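Local atomic coordinates of putative lipoprotein (Parabacteroides distasonis ATCC 8503, PDB entry 3JX8), a protein that is of unproven function but, as a predicted lipoprotein with an adhesin-like head domain, may bind lipid or take part in cell adhesion at the bacterial surface. Residues L66-K71 / T87-K92; N118-N123 / V130-P135; L161-S164 / E170-V173. All blocks are in the same frame, centred on the assembly; numbering follows the deposited sequence. Where two conformers were deposited one is given.

Contact 1 of 3, residues L66-K71 / T87-K92; sequences LKIYPK and TVYKIK
The phenol ring of Tyr89 is the flat group that meets the opposite segment, through its hydroxyl end: OH lies 3.4 Å from CG2 of Ile68, a van der Waals contact in which the two side chains run alongside one another, pointing opposite ways. With CG anti to the backbone N (chi1 -170°), the side chain extends toward the facing strand, and Leu57, Ile49, Ser31 and Ala32 also touch it. Tyrosine suits this margin, since its ring packs against apolar neighbours while its far end carries a polar group. The same Ile68 meets Ile91, the next inward-facing residue after Tyr89 on its strand, tip to tip. CG2 of Ile68 approaches CD1 of Ile91 at 3.8 Å, and CD1 of Ile68 reaches CG2 of Ile91 at 3.9 Å, engaging both branches of each isoleucine. Leu45 lies against both isoleucines and Phe28 touches Ile91. Beta-branched residues favour the extended backbone and give each strand a broad apolar inner surface. On the outer side, Lys67 forms a salt bridge with Glu62. Strand 89-95 pairs with antiparallel 44-50 and parallel 33-38, so this end is less regular than the parallel coils beyond, yet keeps the face-to-face packing of two beta layers.

Contact 2 of 3, residues N118-N123 / V130-P135; sequences NRMEIN and VELRGP
Ile122 is the bump of this contact, and Val130 with Leu132 form the hollow that receives it. Its terminal CD1 enters between the two opposing residues, 3.8 Å from CG1 of Val130 and equally 3.8 Å from CD1 of Leu132. The leucine fork wraps this methyl further, with CD2 of Leu132 at 4.0 Å from CD1 of Ile122. The second branch of the isoleucine is used as well: CG2 of Ile122 packs at 4.0 Å against CG1 of Val130. Chi1 of -57° sets CG1 of Ile122 anti to the carbonyl carbon and CG2 anti to the backbone N, which spreads the two arms over neighbouring parts of the opposite strand. Met120, present as selenomethionine, extends the surface more loosely, its SE being 4.4 Å from CD1 of Leu132; a long, flexible side chain can follow the relief made by its neighbours, Leu98, Leu141 and Ile111. Alternate residues turn outward and are polar. There Asn123 ND2 donates an almost straight bond (170°) to the anti lone pair of Glu121 OE2, while Arg133 makes a side-on salt bridge, NE and NH2 both donating to the single oxygen OE1 of Glu131. Asn102, Asn123 and Asn144 form a hydrogen-bonded asparagine ladder across three successive strands of the sheet. The strand axes come within 9.9 Å at 153°, close to antiparallel, yet the strands lie in different sheets and interact by side chains. This is a beta-arch, a building element of beta-solenoid coils.

Contact 3 of 3, residues L161-S164 / E170-V173; sequences LSCS and EIEV
Apolar contacts dominate, and they come from Leu161 and Cys163 on one strand and Ile171 and Val173 on the other. Leu161 and Val173 meet end to end, with CD2 of Leu161 lying 3.8 Å from CG2 of Val173. CG2 of Val173 is wedged between the backbone N and the carbonyl carbon, while CG1, anti to the carbonyl carbon, extends to the sulfur of Cys163 at 4.2 Å. Cys163 SG also meets CG2 of Ile171 at 3.9 Å, so the thiol touches both opposing residues. A small, weakly polar sulfur is well suited to this place, where the nearest alpha carbons, those of Cys163 and Ile171, are just 7.5 Å apart. A second kind of contact involves the backbone: CD1 of Ile171 packs against the carbonyl oxygen of Ser164 at 3.8 Å and also lies over CB of Cys163. Polar interactions run instead to neighbouring strands, where Cys163 O accepts a hydrogen bond from Asn183 ND2. Phe182 on the next coil touches Leu161, Cys163 and Val173, continuing the apolar interior. The outward-turned Glu170 and Glu172 alternate with the buried Ile171 and Val173, as expected of a strand with one face inside and one outside. The two strands approach to 8.6 Å at 163°, nearly antiparallel, and form a beta-arch within the stacked coils of a parallel beta-solenoid.

In the fold
The contacts follow one another in series along the chain, and all three join the same two faces of the elongated fold. Strands 65-70, 120-125 and 160-166 belong to one sheet, and 89-95, 129-132 and 170-174 lie along the facing strands. Contacts 2 and 3 have centres about 10 Å apart, with strands 140-146 and 150-153 between them on their respective faces, so they are equivalent arches two coils apart. Stacking such arches builds a long apolar interior, consistent with the pectin lyase-like clan of this putative adhesin. Contact 1 continues the two-layer packing at the N-terminal end, its centre about 19 Å from that of contact 2 and about 25 Å from that of contact 3.

Contact 1 of 3, residues L66-K71 / T87-K92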
loop_
_atom_site.group_PDB
_atom_site.type_symbol
_atom_site.label_atom_id
_atom_site.label_comp_id
_atom_site.label_asym_id
_atom_site.label_seq_id
_atom_site.Cartn_x
_atom_site.Cartn_y
_atom_site.Cartn_z
ATOM N N LEU A 66 -26.078 -1.984 -5.584
ATOM C CA LEU A 66 -26.128 -1.340 -6.874
ATOM C C LEU A 66 -24.810 -1.630 -7.579
ATOM O O LEU A 66 -23.726 -1.324 -7.069
ATOM C CB LEU A 66 -26.355 0.176 -6.737
ATOM C CG LEU A 66 -26.253 0.985 -8.036
ATOM C CD1 LEU A 66 -27.346 0.595 -9.023
ATOM C CD2 LEU A 66 -26.255 2.498 -7.746
ATOM N N LYS A 67 -24.921 -2.210 -8.755
ATOM C CA LYS A 67 -23.789 -2.587 -9.551
ATOM C C LYS A 67 -23.864 -1.895 -10.899
ATOM O O LYS A 67 -24.843 -2.102 -11.651
ATOM C CB LYS A 67 -23.814 -4.091 -9.745
ATOM C CG LYS A 67 -23.674 -4.868 -8.458
ATOM C CD LYS A 67 -23.916 -6.350 -8.711
ATOM C CE LYS A 67 -23.801 -7.164 -7.429
ATOM N NZ LYS A 67 -23.585 -8.648 -7.689
ATOM N N ILE A 68 -22.845 -1.077 -11.196
ATOM C CA ILE A 68 -22.705 -0.367 -12.475
ATOM C C ILE A 68 -21.271 -0.579 -12.959
ATOM O O ILE A 68 -20.319 -0.089 -12.350
ATOM C CB ILE A 68 -23.037 1.146 -12.352
ATOM C CG1 ILE A 68 -24.514 1.310 -11.984
ATOM C CG2 ILE A 68 -22.721 1.919 -13.668
ATOM C CD1 ILE A 68 -24.962 2.748 -11.694
ATOM N N TYR A 69 -21.105 -1.326 -14.035
ATOM C CA TYR A 69 -19.771 -1.551 -14.574
ATOM C C TYR A 69 -19.849 -2.100 -15.982
ATOM O O TYR A 69 -20.881 -2.665 -16.363
ATOM C CB TYR A 69 -19.002 -2.522 -13.667
ATOM C CG TYR A 69 -19.740 -3.793 -13.375
ATOM C CD1 TYR A 69 -19.712 -4.831 -14.273
ATOM C CD2 TYR A 69 -20.426 -3.977 -12.195
ATOM C CE1 TYR A 69 -20.376 -6.001 -14.039
ATOM C CE2 TYR A 69 -21.114 -5.179 -11.951
ATOM C CZ TYR A 69 -21.081 -6.163 -12.886
ATOM O OH TYR A 69 -21.731 -7.362 -12.699
ATOM N N PRO A 70 -18.764 -1.936 -16.767
ATOM C CA PRO A 70 -18.730 -2.528 -18.098
ATOM C C PRO A 70 -18.806 -4.034 -18.040
ATOM O O PRO A 70 -18.225 -4.645 -17.145
ATOM C CB PRO A 70 -17.384 -2.084 -18.663
ATOM C CG PRO A 70 -17.002 -0.902 -17.852
ATOM C CD PRO A 70 -17.545 -1.159 -16.491
ATOM N N LYS A 71 -19.551 -4.627 -18.972
ATOM C CA LYS A 71 -19.609 -6.069 -19.070
ATOM C C LYS A 71 -18.231 -6.678 -19.384
ATOM O O LYS A 71 -17.356 -6.031 -19.981
ATOM C CB LYS A 71 -20.566 -6.494 -20.182
ATOM C CG LYS A 71 -22.023 -6.189 -19.922
ATOM C CD LYS A 71 -22.885 -6.661 -21.098
ATOM C CE LYS A 71 -24.324 -6.194 -20.890
ATOM N NZ LYS A 71 -25.234 -6.534 -22.009
ATOM N N THR A 87 -19.082 9.828 -24.764
ATOM C CA THR A 87 -18.995 11.268 -24.949
ATOM C C THR A 87 -19.686 11.971 -23.775
ATOM O O THR A 87 -19.377 13.109 -23.494
ATOM C CB THR A 87 -19.571 11.721 -26.302
ATOM O OG1 THR A 87 -20.961 11.423 -26.375
ATOM C CG2 THR A 87 -18.850 11.023 -27.451
ATOM N N VAL A 88 -20.576 11.278 -23.065
ATOM C CA VAL A 88 -21.288 11.826 -21.900
ATOM C C VAL A 88 -21.570 10.626 -21.026
ATOM O O VAL A 88 -21.946 9.586 -21.548
ATOM C CB VAL A 88 -22.700 12.395 -22.279
ATOM C CG1 VAL A 88 -23.383 13.015 -21.047
ATOM C CG2 VAL A 88 -22.605 13.408 -23.362
ATOM N N TYR A 89 -21.414 10.748 -19.717
ATOM C CA TYR A 89 -21.699 9.627 -18.823
ATOM C C TYR A 89 -21.987 10.170 -17.442
ATOM O O TYR A 89 -21.084 10.654 -16.761
ATOM C CB TYR A 89 -20.547 8.623 -18.838
ATOM C CG TYR A 89 -20.786 7.296 -18.141
ATOM C CD1 TYR A 89 -22.056 6.886 -17.708
ATOM C CD2 TYR A 89 -19.727 6.419 -17.942
ATOM C CE1 TYR A 89 -22.235 5.663 -17.073
ATOM C CE2 TYR A 89 -19.919 5.182 -17.324
ATOM C CZ TYR A 89 -21.163 4.819 -16.888
ATOM O OH TYR A 89 -21.330 3.594 -16.299
ATOM N N LYS A 90 -23.273 10.141 -17.074
ATOM C CA LYS A 90 -23.766 10.708 -15.828
ATOM C C LYS A 90 -24.674 9.690 -15.171
ATOM O O LYS A 90 -25.473 9.007 -15.859
ATOM C CB LYS A 90 -24.558 11.981 -16.082
ATOM C CG LYS A 90 -23.736 13.096 -16.664
ATOM C CD LYS A 90 -24.495 14.438 -16.753
ATOM C CE LYS A 90 -25.428 14.502 -17.925
ATOM N NZ LYS A 90 -26.209 15.782 -17.951
ATOM N N ILE A 91 -24.566 9.592 -13.850
ATOM C CA ILE A 91 -25.389 8.689 -13.080
ATOM C C ILE A 91 -25.971 9.483 -11.907
ATOM O O ILE A 91 -25.257 10.252 -11.248
ATOM C CB ILE A 91 -24.565 7.506 -12.519
ATOM C CG1 ILE A 91 -23.873 6.755 -13.669
ATOM C CG2 ILE A 91 -25.470 6.585 -11.652
ATOM C CD1 ILE A 91 -22.784 5.742 -13.242
ATOM N N LYS A 92 -27.267 9.328 -11.666
ATOM C CA LYS A 92 -27.893 9.891 -10.475
ATOM C C LYS A 92 -28.612 8.761 -9.753
ATOM O O LYS A 92 -29.371 7.989 -10.363
ATOM C CB LYS A 92 -28.853 11.021 -10.838
ATOM C CG LYS A 92 -28.148 12.255 -11.375
ATOM C CD LYS A 92 -29.070 13.447 -11.433
ATOM C CE LYS A 92 -28.333 14.674 -11.949
ATOM N NZ LYS A 92 -29.033 15.925 -11.532
#

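Contact 2 of 3, residues N118-N123 / V130-P135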
loop_
_atom_site.group_PDB
_atom_site.type_symbol
_atom_site.label_atom_id
_atom_site.label_comp_id
_atom_site.label_asym_id
_atom_site.label_seq_id
_atom_site.Cartn_x
_atom_site.Cartn_y
_atom_site.Cartn_z
ATOM N N ASN A 118 -24.027 6.028 10.124
ATOM C CA ASN A 118 -23.643 5.145 11.197
ATOM C C ASN A 118 -22.214 4.680 10.867
ATOM O O ASN A 118 -21.256 5.248 11.383
ATOM C CB ASN A 118 -24.642 4.005 11.311
ATOM C CG ASN A 118 -24.223 2.956 12.318
ATOM O OD1 ASN A 118 -23.364 3.183 13.176
ATOM N ND2 ASN A 118 -24.835 1.786 12.213
ATOM N N ARG A 119 -22.075 3.686 9.989
ATOM C CA ARG A 119 -20.773 3.375 9.399
ATOM C C ARG A 119 -20.813 3.533 7.915
ATOM O O ARG A 119 -21.559 2.820 7.246
ATOM C CB ARG A 119 -20.322 1.951 9.707
ATOM C CG ARG A 119 -19.886 1.822 11.128
ATOM C CD ARG A 119 -19.656 0.378 11.546
ATOM N NE ARG A 119 -19.814 0.240 13.002
ATOM C CZ ARG A 119 -20.970 -0.011 13.624
ATOM N NH1 ARG A 119 -22.104 -0.193 12.941
ATOM N NH2 ARG A 119 -20.994 -0.093 14.957
HETATM N N MSE A 120 -19.999 4.455 7.409
HETATM C CA MSE A 120 -19.786 4.602 5.984
HETATM C C MSE A 120 -18.325 4.267 5.611
HETATM O O MSE A 120 -17.374 4.897 6.107
HETATM C CB MSE A 120 -20.163 6.001 5.512
HETATM C CG MSE A 120 -20.039 6.142 3.977
HETATM SE SE MSE A 120 -20.372 7.934 3.361
HETATM C CE MSE A 120 -22.321 7.728 3.161
ATOM N N GLU A 121 -18.172 3.294 4.714
ATOM C CA GLU A 121 -16.866 2.900 4.183
ATOM C C GLU A 121 -16.747 3.220 2.696
ATOM O O GLU A 121 -17.537 2.726 1.881
ATOM C CB GLU A 121 -16.675 1.404 4.380
ATOM C CG GLU A 121 -15.323 0.891 3.946
ATOM C CD GLU A 121 -15.165 -0.579 4.216
ATOM O OE1 GLU A 121 -15.480 -1.016 5.338
ATOM O OE2 GLU A 121 -14.747 -1.301 3.311
ATOM N N ILE A 122 -15.771 4.049 2.351
ATOM C CA ILE A 122 -15.451 4.397 0.961
ATOM C C ILE A 122 -14.149 3.717 0.533
ATOM O O ILE A 122 -13.098 3.907 1.174
ATOM C CB ILE A 122 -15.265 5.901 0.808
ATOM C CG1 ILE A 122 -16.514 6.625 1.268
ATOM C CG2 ILE A 122 -14.985 6.283 -0.638
ATOM C CD1 ILE A 122 -16.502 8.035 0.870
ATOM N N ASN A 123 -14.225 2.915 -0.532
ATOM C CA ASN A 123 -13.062 2.222 -1.100
ATOM C C ASN A 123 -12.931 2.619 -2.572
ATOM O O ASN A 123 -13.829 2.360 -3.377
ATOM C CB ASN A 123 -13.206 0.714 -0.997
ATOM C CG ASN A 123 -13.372 0.225 0.440
ATOM O OD1 ASN A 123 -12.536 0.482 1.304
ATOM N ND2 ASN A 123 -14.436 -0.524 0.680
ATOM N N VAL A 130 -13.611 10.832 -5.169
ATOM C CA VAL A 130 -14.811 10.825 -4.362
ATOM C C VAL A 130 -14.817 12.112 -3.579
ATOM O O VAL A 130 -13.790 12.469 -2.959
ATOM C CB VAL A 130 -14.828 9.644 -3.422
ATOM C CG1 VAL A 130 -16.091 9.642 -2.564
ATOM C CG2 VAL A 130 -14.656 8.361 -4.235
ATOM N N GLU A 131 -15.949 12.821 -3.624
ATOM C CA GLU A 131 -16.149 14.047 -2.871
ATOM C C GLU A 131 -17.401 14.008 -2.035
ATOM O O GLU A 131 -18.519 13.896 -2.568
ATOM C CB GLU A 131 -16.243 15.241 -3.802
ATOM C CG GLU A 131 -15.130 15.301 -4.796
ATOM C CD GLU A 131 -15.081 16.628 -5.546
ATOM O OE1 GLU A 131 -15.924 17.534 -5.276
ATOM O OE2 GLU A 131 -14.172 16.753 -6.402
ATOM N N LEU A 132 -17.221 14.081 -0.724
ATOM C CA LEU A 132 -18.316 14.237 0.212
ATOM C C LEU A 132 -18.416 15.728 0.463
ATOM O O LEU A 132 -17.731 16.281 1.319
ATOM C CB LEU A 132 -18.063 13.438 1.497
ATOM C CG LEU A 132 -17.715 11.965 1.267
ATOM C CD1 LEU A 132 -17.592 11.195 2.598
ATOM C CD2 LEU A 132 -18.712 11.320 0.365
ATOM N N ARG A 133 -19.224 16.399 -0.345
ATOM C CA ARG A 133 -19.327 17.857 -0.275
ATOM C C ARG A 133 -20.240 18.317 0.819
ATOM O O ARG A 133 -20.045 19.384 1.366
ATOM C CB ARG A 133 -19.808 18.437 -1.599
ATOM C CG ARG A 133 -18.864 18.140 -2.729
ATOM C CD ARG A 133 -19.353 18.747 -4.018
ATOM N NE ARG A 133 -18.349 18.624 -5.078
ATOM C CZ ARG A 133 -18.570 18.884 -6.374
ATOM N NH1 ARG A 133 -19.772 19.258 -6.798
ATOM N NH2 ARG A 133 -17.589 18.756 -7.267
ATOM N N GLY A 134 -21.252 17.535 1.124
ATOM C CA GLY A 134 -22.218 17.934 2.137
ATOM C C GLY A 134 -21.700 17.621 3.519
ATOM O O GLY A 134 -20.727 16.876 3.665
ATOM N N PRO A 135 -22.355 18.164 4.542
ATOM C CA PRO A 135 -22.006 17.804 5.910
ATOM C C PRO A 135 -22.255 16.339 6.186
ATOM O O PRO A 135 -23.341 15.840 5.908
ATOM C CB PRO A 135 -22.933 18.672 6.768
ATOM C CG PRO A 135 -23.449 19.723 5.864
ATOM C CD PRO A 135 -23.415 19.177 4.487
#

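Contact 3 of 3, residues L161-S164 / E170-V173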
loop_
_atom_site.group_PDB
_atom_site.type_symbol
_atom_site.label_atom_id
_atom_site.label_comp_id
_atom_site.label_asym_id
_atom_site.label_seq_id
_atom_site.Cartn_x
_atom_site.Cartn_y
_atom_site.Cartn_z
ATOM N N LEU A 161 -12.840 8.461 12.526
ATOM C CA LEU A 161 -12.433 8.609 11.129
ATOM C C LEU A 161 -11.231 7.739 10.882
ATOM O O LEU A 161 -10.258 7.767 11.649
ATOM C CB LEU A 161 -12.056 10.052 10.816
ATOM C CG LEU A 161 -11.453 10.291 9.410
ATOM C CD1 LEU A 161 -12.475 10.026 8.290
ATOM C CD2 LEU A 161 -10.867 11.712 9.292
ATOM N N SER A 162 -11.253 6.988 9.793
ATOM C CA SER A 162 -10.088 6.222 9.414
ATOM C C SER A 162 -9.773 6.417 7.942
ATOM O O SER A 162 -10.641 6.204 7.093
ATOM C CB SER A 162 -10.362 4.757 9.699
ATOM O OG SER A 162 -9.351 3.984 9.127
ATOM N N CYS A 163 -8.538 6.810 7.631
ATOM C CA CYS A 163 -8.087 6.928 6.233
ATOM C C CYS A 163 -6.825 6.148 5.970
ATOM O O CYS A 163 -5.811 6.355 6.672
ATOM C CB CYS A 163 -7.795 8.386 5.880
ATOM S SG CYS A 163 -9.145 9.493 6.192
ATOM N N SER A 164 -6.867 5.309 4.932
ATOM C CA SER A 164 -5.722 4.554 4.460
ATOM C C SER A 164 -5.530 4.805 2.974
ATOM O O SER A 164 -6.451 4.621 2.163
ATOM C CB SER A 164 -5.935 3.086 4.684
ATOM O OG SER A 164 -6.242 2.866 6.034
ATOM N N GLU A 170 -4.139 11.169 -2.893
ATOM C CA GLU A 170 -4.402 12.169 -1.882
ATOM C C GLU A 170 -5.784 12.017 -1.200
ATOM O O GLU A 170 -6.808 11.856 -1.875
ATOM C CB GLU A 170 -4.323 13.523 -2.535
ATOM C CG GLU A 170 -4.486 14.643 -1.549
ATOM C CD GLU A 170 -4.550 16.005 -2.209
ATOM O OE1 GLU A 170 -3.493 16.413 -2.732
ATOM O OE2 GLU A 170 -5.644 16.653 -2.149
ATOM N N ILE A 171 -5.795 12.057 0.125
ATOM C CA ILE A 171 -7.009 12.108 0.896
ATOM C C ILE A 171 -6.956 13.402 1.669
ATOM O O ILE A 171 -5.919 13.706 2.289
ATOM C CB ILE A 171 -7.159 10.940 1.866
ATOM C CG1 ILE A 171 -7.103 9.618 1.104
ATOM C CG2 ILE A 171 -8.479 11.073 2.674
ATOM C CD1 ILE A 171 -7.177 8.378 1.973
ATOM N N GLU A 172 -8.064 14.154 1.623
ATOM C CA GLU A 172 -8.210 15.409 2.339
ATOM C C GLU A 172 -9.509 15.436 3.137
ATOM O O GLU A 172 -10.583 15.108 2.605
ATOM C CB GLU A 172 -8.168 16.590 1.376
ATOM C CG GLU A 172 -8.365 17.925 2.074
ATOM C CD GLU A 172 -8.083 19.144 1.168
ATOM O OE1 GLU A 172 -7.932 18.989 -0.053
ATOM O OE2 GLU A 172 -8.005 20.271 1.707
ATOM N N VAL A 173 -9.415 15.837 4.406
ATOM C CA VAL A 173 -10.541 15.805 5.327
ATOM C C VAL A 173 -10.582 17.075 6.129
ATOM O O VAL A 173 -9.539 17.577 6.584
ATOM C CB VAL A 173 -10.548 14.548 6.261
ATOM C CG1 VAL A 173 -10.723 13.297 5.429
ATOM C CG2 VAL A 173 -9.293 14.448 7.150
#